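Local coordinates for protein inositol 2-dehydrogenase/D-chiro-inositol 3-dehydrogenase (Lactobacillus casei, PDB 4MIY) that catalyses the NAD-dependent oxidation of myo-inositol and D-chiro-inositol to their keto derivatives, as a Rossmann-fold dehydrogenase of the Gfo/Idh/MocA family, at residues R20-T26 with Y282-Q287; S154-P158 with V226-V230; S191-Y196 with S320-T326. All blocks are in the same frame, centred on the assembly; numbering follows the deposited sequence.

Contact 1 (R20-T26 with Y282-Q287); sequences RLTNVLT and YNTEVQ. With NAD (nicotinamide-adenine-dinucleotide), chain E; SO4 (sulfate ion), chain I.
Gln287 and Thr26 grip each other through a two-bond ring: the carboxamide of Gln287 reads both the N-H and the C=O of Thr26. Thr26 N reaches Gln287 OE1 at 3.0 Å, on a lone pair in the carbonyl plane, and Gln287 NE2 gives an almost straight bond of 2.9 Å to Thr26 O, which lies in the amide plane. The pair of bonds fixes the amide's rotation; the chain bends at chi2 (68°) to bring it alongside Leu25, whose CB lies 3.3 Å from Gln287 OE1. Leu25 lays its two methyls on the helix: CD1 meets Val286 CG1 at 3.5 Å, while CD2 faces the carbonyl O and CB of Asn283. Leu21 CD2, from helix 12-24, meets the same Val286 CG1 at 3.8 Å. Further along, the guanidinium of Arg20 has Tyr282 CB over one face, and a water 2.9 Å from Arg20 NH1 accepts from it and donates to Asn283 OD1; the bend at chi3 (-82°) lays that face against Tyr282 CB, and Arg20 NE is held by His17. Tyr282 carries the contact to the cofactor, its OH 2.7 Å from N7N of the NAD carboxamide, which approaches the ring at its edge. Beyond Gln287, Asp291 takes a second bond from NE2. The contact thus joins the end of helix 12-24, in the NAD-binding Rossmann domain, to helix 279-294 of the C-terminal domain, with Leu21 backed by strand 28-34 and Thr26 packed on Leu25 of the second subunit.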
# COMPACT_ATOMS: atom_id res chain seq x y z
N ARG A 20 33.99 1.03 5.41
CA ARG A 20 33.17 0.77 6.57
C ARG A 20 33.96 0.91 7.85
O ARG A 20 33.56 1.61 8.74
CB ARG A 20 32.50 -0.62 6.48
CG ARG A 20 31.16 -0.58 5.74
CD ARG A 20 30.42 -1.87 5.68
NE ARG A 20 30.87 -2.75 4.63
CZ ARG A 20 30.46 -2.71 3.38
NH1 ARG A 20 29.56 -1.85 2.97
NH2 ARG A 20 30.94 -3.56 2.53
N LEU A 21 35.11 0.28 7.90
CA LEU A 21 35.93 0.26 9.09
C LEU A 21 36.56 1.60 9.37
O LEU A 21 36.82 1.92 10.48
CB LEU A 21 36.98 -0.82 9.01
CG LEU A 21 36.41 -2.21 8.91
CD1 LEU A 21 37.44 -3.11 8.46
CD2 LEU A 21 35.86 -2.71 10.20
N THR A 22 36.76 2.38 8.33
CA THR A 22 37.49 3.64 8.45
C THR A 22 36.61 4.84 8.62
O THR A 22 36.91 5.75 9.36
CB THR A 22 38.34 3.83 7.17
OG1 THR A 22 39.19 2.70 7.04
CG2 THR A 22 39.16 5.06 7.24
N ASN A 23 35.52 4.84 7.89
CA ASN A 23 34.74 6.00 7.79
C ASN A 23 33.39 5.87 8.44
O ASN A 23 32.89 6.80 9.00
CB ASN A 23 34.63 6.38 6.32
CG ASN A 23 35.95 6.84 5.75
OD1 ASN A 23 36.67 7.54 6.39
ND2 ASN A 23 36.25 6.43 4.56
N VAL A 24 32.79 4.71 8.36
CA VAL A 24 31.39 4.56 8.72
C VAL A 24 31.15 4.09 10.15
O VAL A 24 30.36 4.65 10.86
CB VAL A 24 30.70 3.62 7.74
CG1 VAL A 24 29.22 3.45 8.06
CG2 VAL A 24 30.87 4.10 6.30
N LEU A 25 31.87 3.06 10.56
CA LEU A 25 31.61 2.36 11.79
C LEU A 25 32.59 2.75 12.89
O LEU A 25 33.57 3.37 12.63
CB LEU A 25 31.73 0.88 11.52
CG LEU A 25 30.87 0.28 10.41
CD1 LEU A 25 31.18 -1.14 10.25
CD2 LEU A 25 29.40 0.47 10.71
N THR A 26 32.30 2.34 14.10
CA THR A 26 33.11 2.72 15.23
C THR A 26 33.90 1.56 15.82
O THR A 26 33.45 0.48 15.86
CB THR A 26 32.25 3.44 16.34
OG1 THR A 26 33.09 3.81 17.44
CG2 THR A 26 31.12 2.58 16.84
N TYR A 282 25.15 -4.50 5.69
CA TYR A 282 26.60 -4.57 5.76
C TYR A 282 27.16 -3.82 6.94
O TYR A 282 28.02 -4.30 7.62
CB TYR A 282 27.28 -4.07 4.47
CG TYR A 282 27.00 -4.86 3.22
CD1 TYR A 282 27.27 -6.19 3.13
CD2 TYR A 282 26.55 -4.23 2.09
CE1 TYR A 282 27.03 -6.89 1.98
CE2 TYR A 282 26.30 -4.90 0.95
CZ TYR A 282 26.54 -6.23 0.87
OH TYR A 282 26.29 -6.87 -0.31
N ASN A 283 26.66 -2.63 7.19
CA ASN A 283 27.09 -1.87 8.32
C ASN A 283 26.81 -2.61 9.62
O ASN A 283 27.67 -2.74 10.42
CB ASN A 283 26.41 -0.52 8.34
CG ASN A 283 26.99 0.44 7.34
OD1 ASN A 283 28.03 0.24 6.80
ND2 ASN A 283 26.25 1.49 7.07
N THR A 284 25.61 -3.13 9.78
CA THR A 284 25.24 -3.82 11.00
C THR A 284 26.06 -5.09 11.26
O THR A 284 26.48 -5.33 12.35
CB THR A 284 23.74 -4.12 11.01
OG1 THR A 284 23.03 -2.89 10.95
CG2 THR A 284 23.35 -4.84 12.27
N GLU A 285 26.28 -5.83 10.21
CA GLU A 285 27.05 -7.05 10.25
C GLU A 285 28.49 -6.84 10.69
O GLU A 285 28.96 -7.49 11.56
CB GLU A 285 26.97 -7.65 8.87
CG GLU A 285 28.04 -8.54 8.48
CD GLU A 285 28.01 -8.94 7.00
OE1 GLU A 285 27.61 -10.05 6.76
OE2 GLU A 285 28.42 -8.18 6.14
N VAL A 286 29.14 -5.88 10.09
CA VAL A 286 30.51 -5.58 10.41
C VAL A 286 30.65 -4.92 11.78
O VAL A 286 31.57 -5.20 12.50
CB VAL A 286 31.14 -4.75 9.30
CG1 VAL A 286 32.52 -4.36 9.68
CG2 VAL A 286 31.16 -5.52 8.05
N GLN A 287 29.71 -4.08 12.16
CA GLN A 287 29.78 -3.48 13.45
C GLN A 287 29.65 -4.51 14.54
O GLN A 287 30.30 -4.43 15.54
CB GLN A 287 28.72 -2.42 13.64
CG GLN A 287 28.84 -1.64 14.93
CD GLN A 287 30.05 -0.75 14.96
OE1 GLN A 287 30.10 0.26 14.33
NE2 GLN A 287 31.02 -1.15 15.74
PA NAD E . 37.20 -8.17 -6.81
O1A NAD E . 37.66 -9.02 -7.89
O2A NAD E . 36.95 -6.82 -6.99
O5B NAD E . 38.29 -8.06 -5.67
C5B NAD E . 38.99 -9.12 -5.15
C4B NAD E . 40.41 -8.67 -4.80
O4B NAD E . 41.07 -9.80 -4.32
C3B NAD E . 41.27 -8.29 -6.00
O3B NAD E . 41.91 -7.10 -5.76
C2B NAD E . 42.24 -9.43 -6.17
O2B NAD E . 43.47 -9.03 -6.72
C1B NAD E . 42.43 -9.88 -4.78
N9A NAD E . 42.87 -11.25 -4.62
C8A NAD E . 42.53 -12.30 -5.30
N7A NAD E . 43.07 -13.41 -4.81
C5A NAD E . 43.79 -13.05 -3.76
C6A NAD E . 44.65 -13.69 -2.79
N6A NAD E . 44.87 -14.98 -2.76
N1A NAD E . 45.16 -12.93 -1.85
C2A NAD E . 44.99 -11.66 -1.80
N3A NAD E . 44.26 -11.00 -2.67
C4A NAD E . 43.64 -11.65 -3.65
O3 NAD E . 36.00 -9.00 -6.20
PN NAD E . 34.95 -8.50 -5.04
O1N NAD E . 33.71 -8.10 -5.69
O2N NAD E . 35.51 -7.43 -4.31
O5D NAD E . 34.58 -9.77 -4.28
C5D NAD E . 35.45 -10.24 -3.28
C4D NAD E . 34.77 -11.22 -2.38
O4D NAD E . 33.69 -10.54 -1.77
C3D NAD E . 34.22 -12.37 -3.16
O3D NAD E . 34.32 -13.51 -2.35
C2D NAD E . 32.77 -11.93 -3.33
O2D NAD E . 32.02 -13.07 -3.47
C1D NAD E . 32.50 -11.24 -2.02
N1N NAD E . 31.36 -10.34 -2.09
C2N NAD E . 30.33 -10.50 -1.26
C3N NAD E . 29.20 -9.71 -1.30
C7N NAD E . 28.07 -9.92 -0.32
O7N NAD E . 28.23 -10.46 0.73
N7N NAD E . 26.94 -9.45 -0.67
C4N NAD E . 29.17 -8.68 -2.21
C5N NAD E . 30.26 -8.54 -3.05
C6N NAD E . 31.33 -9.39 -2.97
S SO4 I . 35.90 5.58 16.61
O1 SO4 I . 36.35 4.26 16.78
O2 SO4 I . 34.51 5.67 16.85
O3 SO4 I . 36.54 6.47 17.47
O4 SO4 I . 36.28 6.02 15.34
O HOH W 1 27.54 -0.33 4.37

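Contact 2 (S154-P158 with V226-V230); sequences SHINP and VLVHV
Ile156 leans across the sheet toward the neighbouring strand, where His229 and Leu227 receive it. From its CB, the CG2 methyl lies 4.1 Å from His229 O, while CG1, set beside the backbone N (chi1 -54°), sends CD1 across to the partner strand with chi2 at -60°. There CD1 rests 3.7 Å from His229 CB and 4.1 Å from Leu227 CD2, touching both side chains on the same face of the sheet. Ser154 shares that face, its OG lying near CB and CD2 of Leu227, and is also hydrogen-bonded to a glycerol, probably a crystallisation additive. On the other face stand His155, with ND1 hydrogen-bonded to Glu177, and Val228. The backbones run parallel in register: His155 N donates to Leu227 O at 2.8 Å, His229 N to His155 O at 3.0 Å, and Asn157 N to His229 O at 2.9 Å. Past the strand ends the Asn157 side chain adds a bond of its own: ND2 reaches Val230 O at 3.1 Å, from a position tilted 21° out of the carbonyl plane, and also hydrogen-bonds Asn159 O. Strands 148-156 and 223-229 are thus neighbours in the large mixed sheet of the C-terminal domain, flanked by strands 237-244 and 212-218; helix 168-185 packs on Val226, Val228 and His155, and the third subunit meets the face bearing Ile156 and His229.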
# COMPACT_ATOMS: atom_id res chain seq x y z
N SER A 154 11.64 -14.00 -3.92
CA SER A 154 12.19 -13.52 -5.20
C SER A 154 13.49 -12.81 -4.98
O SER A 154 13.65 -12.09 -4.05
CB SER A 154 11.23 -12.58 -5.92
OG SER A 154 10.01 -13.20 -6.18
N HIS A 155 14.42 -13.08 -5.88
CA HIS A 155 15.67 -12.39 -5.94
C HIS A 155 15.79 -11.83 -7.35
O HIS A 155 16.07 -12.52 -8.27
CB HIS A 155 16.83 -13.31 -5.56
CG HIS A 155 18.11 -12.60 -5.25
ND1 HIS A 155 19.14 -13.19 -4.57
CD2 HIS A 155 18.54 -11.37 -5.57
CE1 HIS A 155 20.13 -12.34 -4.45
NE2 HIS A 155 19.79 -11.22 -5.05
N ILE A 156 15.50 -10.54 -7.45
CA ILE A 156 15.34 -9.83 -8.69
C ILE A 156 16.49 -8.83 -8.87
O ILE A 156 16.78 -8.04 -8.01
CB ILE A 156 14.03 -9.07 -8.71
CG1 ILE A 156 12.84 -9.98 -8.41
CG2 ILE A 156 13.80 -8.39 -10.03
CD1 ILE A 156 12.67 -11.09 -9.33
N ASN A 157 17.16 -8.91 -10.00
CA ASN A 157 18.27 -8.05 -10.32
C ASN A 157 18.07 -7.56 -11.75
O ASN A 157 17.54 -8.26 -12.56
CB ASN A 157 19.56 -8.85 -10.15
CG ASN A 157 20.78 -8.09 -10.53
OD1 ASN A 157 21.32 -7.35 -9.76
ND2 ASN A 157 21.21 -8.28 -11.75
N PRO A 158 18.46 -6.33 -12.03
CA PRO A 158 18.10 -5.76 -13.34
C PRO A 158 18.88 -6.30 -14.56
O PRO A 158 18.32 -6.53 -15.58
CB PRO A 158 18.37 -4.28 -13.14
CG PRO A 158 19.29 -4.19 -11.95
CD PRO A 158 19.00 -5.33 -11.10
N VAL A 226 11.84 -20.18 -4.62
CA VAL A 226 12.57 -18.96 -4.93
C VAL A 226 12.61 -18.71 -6.43
O VAL A 226 12.94 -19.57 -7.17
CB VAL A 226 14.02 -18.99 -4.41
CG1 VAL A 226 14.65 -17.64 -4.54
CG2 VAL A 226 14.08 -19.39 -3.01
N LEU A 227 12.23 -17.51 -6.82
CA LEU A 227 12.42 -17.00 -8.17
C LEU A 227 13.71 -16.22 -8.23
O LEU A 227 13.88 -15.27 -7.53
CB LEU A 227 11.28 -16.08 -8.57
CG LEU A 227 11.44 -15.30 -9.87
CD1 LEU A 227 11.53 -16.24 -11.07
CD2 LEU A 227 10.30 -14.36 -10.01
N VAL A 228 14.62 -16.67 -9.09
CA VAL A 228 15.85 -15.96 -9.36
C VAL A 228 15.73 -15.38 -10.77
O VAL A 228 15.52 -16.08 -11.68
CB VAL A 228 17.08 -16.89 -9.25
CG1 VAL A 228 18.33 -16.20 -9.71
CG2 VAL A 228 17.24 -17.38 -7.86
N HIS A 229 15.83 -14.07 -10.87
CA HIS A 229 15.63 -13.38 -12.12
C HIS A 229 16.59 -12.23 -12.20
O HIS A 229 16.36 -11.21 -11.65
CB HIS A 229 14.18 -12.87 -12.24
CG HIS A 229 13.82 -12.38 -13.60
ND1 HIS A 229 12.66 -11.71 -13.86
CD2 HIS A 229 14.47 -12.47 -14.78
CE1 HIS A 229 12.61 -11.41 -15.14
NE2 HIS A 229 13.69 -11.86 -15.72
N VAL A 230 17.67 -12.42 -12.94
CA VAL A 230 18.80 -11.50 -12.89
C VAL A 230 18.95 -10.57 -14.10
O VAL A 230 19.81 -9.74 -14.12
CB VAL A 230 20.14 -12.24 -12.60
CG1 VAL A 230 20.06 -13.01 -11.32
CG2 VAL A 230 20.52 -13.14 -13.74

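Contact 3 (S191-Y196 with S320-T326); sequences SIQITY and SQKDQET
The Tyr196 ring and the Gln324 amide lie obliquely against each other, their planes 38° apart, with Gln324 NE2 3.5 Å from Tyr196 CD2; the His209 ring stacks with that of Tyr196. The same amide sends OE1 to Tyr196 N (2.8 Å), which approaches from above the carbonyl plane. At the far end of the ring, Tyr196 OH donates to Gln321 O at 2.7 Å, on a lone pair, and is hydrogen-bonded as well to Asn166. The Gln193 side chain crosses that of Thr326 obliquely, and its NE2 donates to Gln324 O at 3.0 Å. The extended chain, CG anti to the backbone N (chi1 -178°), carries the amide out to that oxygen, which lies near the amide plane. Ser320 OG acts both ways: it accepts from Ile194 N in a nearly straight bond of 2.9 Å and donates to Glu325 O at 2.6 Å. Asp323 OD1 receives Glu325 N, forming an Asx turn. Gln324 is the first residue to leave helical phi/psi, with positive phi. Side-chain groups therefore satisfy the amides of Ile194 and Tyr196, and clasp the helix-to-strand turn to strand 189-195; Ile194 O, however, is buried with just a CA-H contact from Gln324.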
# COMPACT_ATOMS: atom_id res chain seq x y z
N SER A 191 16.42 -31.19 0.48
CA SER A 191 16.54 -31.25 -0.98
C SER A 191 16.50 -29.88 -1.65
O SER A 191 16.04 -28.95 -1.07
CB SER A 191 15.47 -32.13 -1.61
OG SER A 191 14.22 -31.50 -1.72
N ILE A 192 17.05 -29.82 -2.85
CA ILE A 192 16.98 -28.67 -3.72
C ILE A 192 16.78 -29.08 -5.18
O ILE A 192 17.33 -30.05 -5.61
CB ILE A 192 18.19 -27.73 -3.56
CG1 ILE A 192 17.96 -26.39 -4.24
CG2 ILE A 192 19.45 -28.38 -4.04
CD1 ILE A 192 18.90 -25.35 -3.77
N GLN A 193 15.93 -28.34 -5.89
CA GLN A 193 15.66 -28.56 -7.31
C GLN A 193 15.62 -27.24 -8.03
O GLN A 193 14.95 -26.34 -7.61
CB GLN A 193 14.35 -29.31 -7.51
CG GLN A 193 14.04 -29.61 -8.95
CD GLN A 193 12.75 -30.34 -9.19
OE1 GLN A 193 11.81 -30.23 -8.46
NE2 GLN A 193 12.72 -31.11 -10.24
N ILE A 194 16.42 -27.13 -9.08
CA ILE A 194 16.45 -25.98 -9.96
C ILE A 194 15.76 -26.31 -11.26
O ILE A 194 16.10 -27.25 -11.89
CB ILE A 194 17.87 -25.64 -10.30
CG1 ILE A 194 18.67 -25.45 -9.03
CG2 ILE A 194 17.90 -24.41 -11.11
CD1 ILE A 194 18.31 -24.23 -8.25
N THR A 195 14.76 -25.54 -11.63
CA THR A 195 14.10 -25.69 -12.90
C THR A 195 14.18 -24.41 -13.72
O THR A 195 14.32 -23.33 -13.20
CB THR A 195 12.64 -26.06 -12.74
OG1 THR A 195 12.02 -25.17 -11.86
CG2 THR A 195 12.48 -27.41 -12.22
N TYR A 196 14.09 -24.57 -15.03
CA TYR A 196 14.25 -23.51 -15.97
C TYR A 196 12.96 -23.24 -16.73
O TYR A 196 12.55 -24.03 -17.52
CB TYR A 196 15.31 -23.87 -16.98
CG TYR A 196 16.68 -24.18 -16.44
CD1 TYR A 196 17.23 -23.46 -15.43
CD2 TYR A 196 17.46 -25.14 -17.01
CE1 TYR A 196 18.47 -23.72 -14.97
CE2 TYR A 196 18.71 -25.40 -16.55
CZ TYR A 196 19.21 -24.69 -15.53
OH TYR A 196 20.45 -24.92 -15.06
N SER A 320 21.90 -29.90 -9.65
CA SER A 320 20.56 -29.85 -10.17
C SER A 320 20.46 -29.04 -11.45
O SER A 320 19.68 -29.35 -12.28
CB SER A 320 19.59 -29.28 -9.13
OG SER A 320 18.26 -29.38 -9.56
N GLN A 321 21.28 -28.02 -11.58
CA GLN A 321 21.25 -27.19 -12.78
C GLN A 321 21.55 -27.96 -14.07
O GLN A 321 21.22 -27.53 -15.11
CB GLN A 321 22.25 -26.05 -12.67
CG GLN A 321 21.81 -24.85 -11.82
CD GLN A 321 22.84 -23.76 -11.79
OE1 GLN A 321 24.00 -24.01 -11.63
NE2 GLN A 321 22.41 -22.55 -11.97
N LYS A 322 22.23 -29.08 -13.94
CA LYS A 322 22.59 -29.89 -15.09
C LYS A 322 21.40 -30.51 -15.72
O LYS A 322 21.27 -30.45 -16.90
CB LYS A 322 23.64 -30.95 -14.74
CG LYS A 322 24.93 -30.40 -14.30
CD LYS A 322 25.69 -31.42 -13.46
CE LYS A 322 27.15 -31.08 -13.30
NZ LYS A 322 27.48 -29.97 -14.24
N ASP A 323 20.53 -31.09 -14.93
CA ASP A 323 19.41 -31.85 -15.47
C ASP A 323 18.04 -31.49 -14.94
O ASP A 323 17.08 -32.14 -15.25
CB ASP A 323 19.63 -33.35 -15.26
CG ASP A 323 19.79 -33.76 -13.76
OD1 ASP A 323 19.55 -32.97 -12.83
OD2 ASP A 323 20.15 -34.94 -13.54
N GLN A 324 17.97 -30.46 -14.13
CA GLN A 324 16.74 -30.06 -13.49
C GLN A 324 16.10 -31.10 -12.58
O GLN A 324 14.94 -31.06 -12.33
CB GLN A 324 15.74 -29.52 -14.51
CG GLN A 324 16.23 -28.35 -15.29
CD GLN A 324 15.23 -27.83 -16.25
OE1 GLN A 324 14.24 -27.26 -15.88
NE2 GLN A 324 15.49 -28.05 -17.51
N GLU A 325 16.90 -32.03 -12.07
CA GLU A 325 16.41 -33.01 -11.13
C GLU A 325 16.64 -32.63 -9.68
O GLU A 325 17.52 -31.89 -9.39
CB GLU A 325 17.07 -34.37 -11.36
CG GLU A 325 16.99 -34.87 -12.74
CD GLU A 325 15.68 -35.31 -13.18
OE1 GLU A 325 14.84 -35.65 -12.37
OE2 GLU A 325 15.47 -35.32 -14.39
N THR A 326 15.82 -33.17 -8.81
CA THR A 326 15.92 -32.91 -7.40
C THR A 326 17.15 -33.60 -6.84
O THR A 326 17.37 -34.74 -7.11
CB THR A 326 14.70 -33.42 -6.69
OG1 THR A 326 13.55 -32.77 -7.17
CG2 THR A 326 14.80 -33.22 -5.24

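In the fold
Contact 1 joins the Rossmann domain to the C-terminal domain, whereas contacts 2 and 3 both lie within the C-terminal domain and reach its mixed sheet, with strand 212-218 between strands 223-229 and 189-195. Their centres are about 17 Å apart, and their nearest atoms about 7 Å. Contact 1 lies farther off, its centre about 27 Å from that of contact 2 and about 38 Å from that of contact 3, across the chain's centre. Helices 279-294 and 304-323, one in contact 1 and the next in contact 3, follow each other in the chain. NAD touches contact 1 at Tyr282, and the His155 side chain of contact 2 is about 8 Å from it.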